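PDB 4CNG: tRNA (cytidine-2'-O-)-methyltransferase TrmJ from Sulfolobus acidocaldarius, which methylates the 2'-hydroxyl of cytidine 32 in tRNA, using S-adenosyl-L-methionine as the methyl donor. Local coordinates for residues A[40-43]-A[44-48]; A[71-74]-A[75-79]; A[138-141]-A[142-145]. The protein carries 1 engineered substitution. All blocks are in the same frame, centred on the assembly; numbering follows the deposited sequence.

Contact 1 of 3, residues A[40-43]-A[44-48]; sequences ARLV and KNFLI
Ala40 and Lys44 are one turn apart on helix 33-45, near its C-terminal end. This helix is the crossover of the beta-alpha-beta unit formed with strands 22-28 and 50-54. Lys44 N gives only a weak bond to Ala40 O, at 3.4 Å. The next bond is shorter, with Asn45 N donating to Arg41 O at 2.9 Å in the carbonyl plane. Beside it, Arg41 CG lies 3.7 Å from Asn45 OD1. Arg41 CG is anti to the backbone N (chi1 -173°) and the chain runs on extended, which carries the guanidinium past the amide. The two planes are turned 38° apart. Both groups reach the second subunit: Arg41 NH2 donates to Val159 O of that subunit, and Asn45 ND2 to its Tyr157 O and Val159 O. The helix end is thus part of the homodimer interface.

Leu42 O accepts from Phe46 N at 2.9 Å, with the donor tilted 26° from the carbonyl plane. The two side chains lie side by side and point the same way. Leu42 CD2 touches the Phe46 ring at CE2, 3.8 Å away, and Leu170 of helix 162-175 packs against both residues.

Val43 begins the helix terminus, which has the features of a Schellman motif. Leu47 has a positive phi and turns the chain back. Ile48 N then bonds to Val43 O across five residues, at 3.1 Å. Inside it, a weak bond runs from Leu47 N to Lys44 O. The apolar contact expected of this motif is present: Val43 CG1 meets Ile48 CB at 4.0 Å, the side chains crossing at about a right angle. A water closes the turn, donating to Ile48 O at 2.7 Å and weakly to Val43 O.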
# COMPACT_ATOMS: atom_id res chain seq x y z
N ALA A 40 -8.75 -3.65 6.73
CA ALA A 40 -10.09 -3.18 7.03
C ALA A 40 -10.25 -1.68 6.79
O ALA A 40 -11.25 -1.22 6.28
CB ALA A 40 -10.48 -3.55 8.45
N ARG A 41 -9.23 -0.91 7.16
CA ARG A 41 -9.23 0.53 6.88
C ARG A 41 -9.33 0.80 5.39
O ARG A 41 -10.12 1.62 4.94
CB ARG A 41 -7.99 1.15 7.49
CG ARG A 41 -8.00 2.67 7.40
CD ARG A 41 -6.79 3.29 8.08
NE ARG A 41 -6.82 4.74 7.94
CZ ARG A 41 -6.09 5.56 8.66
NH1 ARG A 41 -5.19 5.11 9.53
NH2 ARG A 41 -6.20 6.85 8.43
N LEU A 42 -8.52 0.08 4.60
CA LEU A 42 -8.52 0.24 3.14
C LEU A 42 -9.87 -0.10 2.53
O LEU A 42 -10.26 0.50 1.53
CB LEU A 42 -7.41 -0.60 2.53
CG LEU A 42 -6.00 -0.08 2.78
CD1 LEU A 42 -5.00 -1.18 2.54
CD2 LEU A 42 -5.71 1.18 1.95
N VAL A 43 -10.56 -1.11 3.07
CA VAL A 43 -11.89 -1.46 2.61
C VAL A 43 -12.83 -0.26 2.65
O VAL A 43 -13.63 -0.05 1.74
CB VAL A 43 -12.43 -2.67 3.40
CG1 VAL A 43 -13.93 -2.86 3.26
CG2 VAL A 43 -11.70 -3.93 2.95
N LYS A 44 -12.75 0.51 3.73
CA LYS A 44 -13.52 1.73 3.83
C LYS A 44 -12.95 2.87 2.96
O LYS A 44 -13.71 3.58 2.31
CB LYS A 44 -13.61 2.15 5.28
CG LYS A 44 -14.59 3.30 5.51
CD LYS A 44 -14.84 3.63 6.98
CE LYS A 44 -15.74 4.86 7.14
NZ LYS A 44 -15.49 5.61 8.40
N ASN A 45 -11.64 3.04 2.94
CA ASN A 45 -11.03 4.08 2.10
C ASN A 45 -11.41 3.95 0.61
O ASN A 45 -11.49 4.96 -0.09
CB ASN A 45 -9.48 4.01 2.15
CG ASN A 45 -8.84 4.43 3.46
OD1 ASN A 45 -7.88 3.78 3.88
ND2 ASN A 45 -9.30 5.51 4.07
N PHE A 46 -11.59 2.71 0.14
CA PHE A 46 -11.79 2.46 -1.27
C PHE A 46 -13.12 1.76 -1.58
O PHE A 46 -13.34 1.33 -2.70
CB PHE A 46 -10.59 1.72 -1.85
CG PHE A 46 -9.33 2.58 -1.87
CD1 PHE A 46 -9.27 3.72 -2.66
CD2 PHE A 46 -8.25 2.26 -1.09
CE1 PHE A 46 -8.15 4.54 -2.65
CE2 PHE A 46 -7.10 3.04 -1.12
CZ PHE A 46 -7.05 4.16 -1.91
N LEU A 47 -14.04 1.78 -0.62
CA LEU A 47 -15.42 1.33 -0.82
C LEU A 47 -15.50 -0.03 -1.49
O LEU A 47 -16.28 -0.26 -2.40
CB LEU A 47 -16.24 2.37 -1.60
CG LEU A 47 -16.54 3.65 -0.81
CD1 LEU A 47 -17.23 4.65 -1.72
CD2 LEU A 47 -17.42 3.33 0.40
N ILE A 48 -14.82 -1.01 -0.91
CA ILE A 48 -14.92 -2.38 -1.36
C ILE A 48 -16.28 -2.94 -0.94
O ILE A 48 -16.75 -2.68 0.17
CB ILE A 48 -13.76 -3.20 -0.77
CG1 ILE A 48 -12.46 -2.83 -1.49
CG2 ILE A 48 -14.03 -4.68 -0.77
CD1 ILE A 48 -12.44 -3.20 -2.95
O HOH W 1 -17.03 -0.42 1.68

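Contact 2 of 3, residues A[71-74]-A[75-79]; sequences SEVI and EKMMK
Glu75 and Ile74 have the most surface buried here, and Val73 follows. All three lie on helix 71-77, a short helix of the alpha/beta fold packed beside helix 33-45. Its last turn widens to a pi-type turn before the chain enters edge strand 79-81.

Glu75 folds back over the first turn. Glu75 N donates to Ser71 O at 3.2 Å in the carbonyl plane. The side chain has CG beside its own backbone N (chi1 -66°) and is extended beyond, which carries the carboxylate toward the start of the helix. There Glu75 OE2 comes to 3.1 Å from Ser71 O. Both atoms are acceptors, so this approach is not a hydrogen bond. Ile64 of helix 60-64 covers this side, touching Ser71 and Glu75.

Ile74 is buried, packing on Ile60 and Ile64 of helix 60-64 and on Ala40 of helix 33-45. Across the contact it lies side by side with Met78, both pointing the same way. The Met78 chain is straight as far as SD, then bends at chi3 (74°). This bend sets Met78 CE 4.1 Å from Ile74 CG2. Met78 also rests on Phe51 and Val53 of strand 50-54, so it joins the helix end to the sheet.

Val73 carries the widened turn. Val73 CG1 lies 4.2 Å from Met77 SD, an apolar contact beside Val43 of helix 33-45. The Val73 carbonyl serves two donors. The ordinary helical bond from Met77 N to Val73 O is weak, bent to 121° at 3.0 Å. Met78 N, five residues on, approaches Val73 O nearly along the C=O axis at 2.8 Å.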
# COMPACT_ATOMS: atom_id res chain seq x y z
N SER A 71 -12.86 0.07 11.87
CA SER A 71 -13.33 -0.77 12.98
C SER A 71 -14.74 -1.35 12.77
O SER A 71 -14.97 -2.54 13.03
CB SER A 71 -13.26 0.03 14.28
OG SER A 71 -14.18 1.10 14.28
N GLU A 72 -15.66 -0.57 12.20
CA GLU A 72 -17.03 -1.08 11.91
C GLU A 72 -17.00 -2.15 10.81
O GLU A 72 -17.79 -3.11 10.79
CB GLU A 72 -17.93 0.07 11.47
CG GLU A 72 -17.41 0.83 10.26
CD GLU A 72 -16.94 2.25 10.60
OE1 GLU A 72 -16.23 2.42 11.62
OE2 GLU A 72 -17.28 3.20 9.86
N VAL A 73 -15.99 -2.03 9.96
CA VAL A 73 -15.73 -2.99 8.92
C VAL A 73 -15.49 -4.38 9.51
O VAL A 73 -16.09 -5.33 9.09
CB VAL A 73 -14.57 -2.54 8.01
CG1 VAL A 73 -14.12 -3.66 7.09
CG2 VAL A 73 -14.97 -1.32 7.20
N ILE A 74 -14.61 -4.47 10.50
CA ILE A 74 -14.29 -5.74 11.14
C ILE A 74 -15.48 -6.31 11.90
O ILE A 74 -15.83 -7.49 11.77
CB ILE A 74 -13.06 -5.58 12.05
CG1 ILE A 74 -11.82 -5.39 11.19
CG2 ILE A 74 -12.92 -6.77 13.00
CD1 ILE A 74 -10.60 -5.01 11.96
N GLU A 75 -16.10 -5.47 12.71
CA GLU A 75 -17.12 -5.92 13.62
C GLU A 75 -18.37 -6.46 12.91
O GLU A 75 -18.99 -7.44 13.35
CB GLU A 75 -17.50 -4.77 14.54
CG GLU A 75 -16.38 -4.34 15.46
CD GLU A 75 -16.47 -2.88 15.85
OE1 GLU A 75 -17.61 -2.36 15.94
OE2 GLU A 75 -15.41 -2.25 16.04
N LYS A 76 -18.74 -5.81 11.82
CA LYS A 76 -20.00 -6.12 11.15
C LYS A 76 -19.86 -6.59 9.70
O LYS A 76 -20.50 -7.56 9.30
CB LYS A 76 -20.95 -4.92 11.21
CG LYS A 76 -21.17 -4.38 12.62
CD LYS A 76 -22.03 -5.32 13.45
CE LYS A 76 -21.79 -5.12 14.93
NZ LYS A 76 -22.70 -5.95 15.76
N MET A 77 -19.04 -5.90 8.91
CA MET A 77 -19.02 -6.18 7.48
C MET A 77 -18.24 -7.45 7.11
O MET A 77 -18.66 -8.23 6.25
CB MET A 77 -18.45 -4.99 6.74
CG MET A 77 -18.34 -5.19 5.25
SD MET A 77 -17.37 -3.94 4.44
CE MET A 77 -17.42 -4.55 2.77
N MET A 78 -17.09 -7.62 7.74
CA MET A 78 -16.18 -8.71 7.44
C MET A 78 -16.85 -10.04 7.64
O MET A 78 -17.48 -10.26 8.67
CB MET A 78 -14.96 -8.59 8.35
CG MET A 78 -13.85 -9.57 8.04
SD MET A 78 -12.47 -9.37 9.15
CE MET A 78 -13.17 -10.09 10.64
N LYS A 79 -16.72 -10.91 6.66
CA LYS A 79 -17.23 -12.28 6.76
C LYS A 79 -16.05 -13.22 6.94
O LYS A 79 -15.09 -13.16 6.21
CB LYS A 79 -18.00 -12.64 5.49
CG LYS A 79 -19.31 -11.88 5.31
CD LYS A 79 -19.84 -11.95 3.89
CE LYS A 79 -21.07 -11.05 3.71
NZ LYS A 79 -21.28 -10.63 2.29

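Contact 3 of 3, residues A[138-141]-A[142-145]; sequences TREE and IAKS. With SAH (S-adenosyl-L-homocysteine), chain D.
The S-adenosyl-L-homocysteine pocket is bordered by the short helix 139-143, where Arg139 touches both Ala143 and the ligand. Arg139 CD lies 3.8 Å from SD of the ligand, the sulfur that carries the transferred methyl group in the donor. The arginine chain bends at chi2 (64°), which turns the guanidinium along the helix toward its C-terminal end. Arg139 NH1 then comes to 3.8 Å from Ala143 CB, with Ala143 N at the guanidinium edge, near its plane. Ile142 also looks toward the pocket. Ile142 CD1 is 4.1 Å from CB of the ligand, and the Ile142 side chain touches Leu107 and Leu137, two further pocket residues.

Glu140 and Lys144 cross obliquely on the outer side. Glu140 OE2 rests against Lys144 CE at 3.6 Å, while the charged atoms themselves are not in contact. Lys144 NZ instead forms a salt bridge with Asp85.

At the C-terminal end Ser145 OG donates to Glu141 O at 2.9 Å. The same carbonyl takes a weak bond from Lys144 N, so one oxygen is gripped twice where the helix ends.

The start of the helix is fixed by two reciprocal bonds. Thr138 OG1 accepts from Glu141 N at 3.1 Å. In return, Thr138 N donates to Glu141 OE1 at 2.9 Å, meeting the oxygen from above the carboxylate plane, 43° out of it. Glu141 OE1 also forms a salt bridge with Arg132, which ties the helix start to a loop. Thr138 O takes the first helical bond, from Ile142 N at 3.1 Å. This pairing of Thr138 and Glu141 is a capping box, here at the N terminus of a helix that borders the cofactor pocket of a SpoU-family methyltransferase.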
# COMPACT_ATOMS: atom_id res chain seq x y z
N THR A 138 -1.24 -21.07 -1.93
CA THR A 138 -0.74 -22.37 -2.36
C THR A 138 -0.93 -22.53 -3.88
O THR A 138 -1.75 -21.87 -4.50
CB THR A 138 -1.45 -23.53 -1.65
OG1 THR A 138 -2.81 -23.55 -2.07
CG2 THR A 138 -1.38 -23.38 -0.14
N ARG A 139 -0.23 -23.58 -4.36
CA ARG A 139 -0.35 -23.81 -5.78
C ARG A 139 -1.77 -24.16 -6.16
O ARG A 139 -2.27 -23.70 -7.18
CB ARG A 139 0.62 -24.90 -6.22
CG ARG A 139 0.54 -25.28 -7.68
CD ARG A 139 0.95 -24.10 -8.56
NE ARG A 139 0.89 -24.42 -9.99
CZ ARG A 139 -0.21 -24.33 -10.74
NH1 ARG A 139 -1.35 -23.92 -10.21
NH2 ARG A 139 -0.16 -24.65 -12.03
N GLU A 140 -2.47 -24.91 -5.27
CA GLU A 140 -3.85 -25.29 -5.54
C GLU A 140 -4.84 -24.10 -5.42
O GLU A 140 -5.80 -24.02 -6.19
CB GLU A 140 -4.30 -26.42 -4.64
CG GLU A 140 -5.71 -26.87 -4.89
CD GLU A 140 -5.96 -27.48 -6.25
OE1 GLU A 140 -4.98 -27.82 -6.99
OE2 GLU A 140 -7.16 -27.69 -6.54
N GLU A 141 -4.62 -23.16 -4.50
CA GLU A 141 -5.42 -21.96 -4.43
C GLU A 141 -5.31 -21.19 -5.75
O GLU A 141 -6.30 -20.63 -6.26
CB GLU A 141 -4.99 -21.13 -3.23
CG GLU A 141 -5.44 -21.75 -1.90
CD GLU A 141 -4.80 -21.19 -0.64
OE1 GLU A 141 -3.75 -20.49 -0.70
OE2 GLU A 141 -5.28 -21.60 0.45
N ILE A 142 -4.10 -21.11 -6.31
CA ILE A 142 -3.90 -20.46 -7.58
C ILE A 142 -4.54 -21.24 -8.70
O ILE A 142 -5.13 -20.65 -9.60
CB ILE A 142 -2.39 -20.16 -7.84
CG1 ILE A 142 -1.85 -19.17 -6.81
CG2 ILE A 142 -2.15 -19.70 -9.26
CD1 ILE A 142 -0.35 -19.02 -6.78
N ALA A 143 -4.52 -22.58 -8.65
CA ALA A 143 -5.21 -23.40 -9.64
C ALA A 143 -6.70 -23.18 -9.67
O ALA A 143 -7.29 -23.26 -10.75
CB ALA A 143 -4.92 -24.89 -9.41
N LYS A 144 -7.29 -22.85 -8.52
CA LYS A 144 -8.71 -22.57 -8.38
C LYS A 144 -9.08 -21.16 -8.80
O LYS A 144 -10.25 -20.81 -8.79
CB LYS A 144 -9.13 -22.80 -6.94
CG LYS A 144 -9.22 -24.26 -6.56
CD LYS A 144 -9.44 -24.41 -5.06
CE LYS A 144 -9.66 -25.86 -4.66
NZ LYS A 144 -9.86 -25.95 -3.18
N SER A 145 -8.08 -20.34 -9.18
CA SER A 145 -8.28 -18.96 -9.57
C SER A 145 -8.21 -18.85 -11.10
O SER A 145 -7.58 -19.65 -11.78
CB SER A 145 -7.23 -18.06 -8.89
OG SER A 145 -7.37 -18.17 -7.48
N SAH D . 3.29 -19.32 -2.39
CA SAH D . 3.72 -18.76 -3.71
CB SAH D . 3.16 -19.63 -4.83
CG SAH D . 3.56 -21.09 -4.82
SD SAH D . 2.87 -21.79 -6.27
C SAH D . 3.16 -17.41 -3.93
O SAH D . 2.04 -17.21 -3.43
OXT SAH D . 3.71 -16.62 -4.69
C5' SAH D . 3.73 -20.89 -7.49
C4' SAH D . 4.13 -21.83 -8.62
O4' SAH D . 4.62 -21.08 -9.73
C3' SAH D . 5.26 -22.78 -8.22
O3' SAH D . 4.75 -24.04 -7.82
C2' SAH D . 6.14 -22.90 -9.46
O2' SAH D . 6.13 -24.23 -10.01
C1' SAH D . 5.52 -21.92 -10.45
N9 SAH D . 6.52 -21.02 -11.03
C8 SAH D . 6.47 -20.56 -12.29
N7 SAH D . 7.40 -19.60 -12.47
C5 SAH D . 8.01 -19.39 -11.29
C6 SAH D . 9.09 -18.52 -10.81
N6 SAH D . 9.68 -17.65 -11.67
N1 SAH D . 9.44 -18.61 -9.50
C2 SAH D . 8.82 -19.47 -8.65
N3 SAH D . 7.82 -20.30 -9.02
C4 SAH D . 7.36 -20.28 -10.30

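In the fold
The three contacts follow one another along the chain, and none nests in or crosses another. Each closes only a local helical turn. Contact 1 ends helix 33-45 and leads to strand 50-54. Contact 2 spans helix 71-77 and leads to strand 79-81, the edge neighbour of 50-54. These two touch: Val43 packs on Met77, and a long, weak ion pair joins Lys44 to Glu72. Contact 3 lies across the chain's centre, its own centre about 26 Å from that of contact 1 and 27 Å from that of contact 2. There helix 139-143 leads to strand 147-149. Contact 1 faces the second subunit, and contact 3 the ligand.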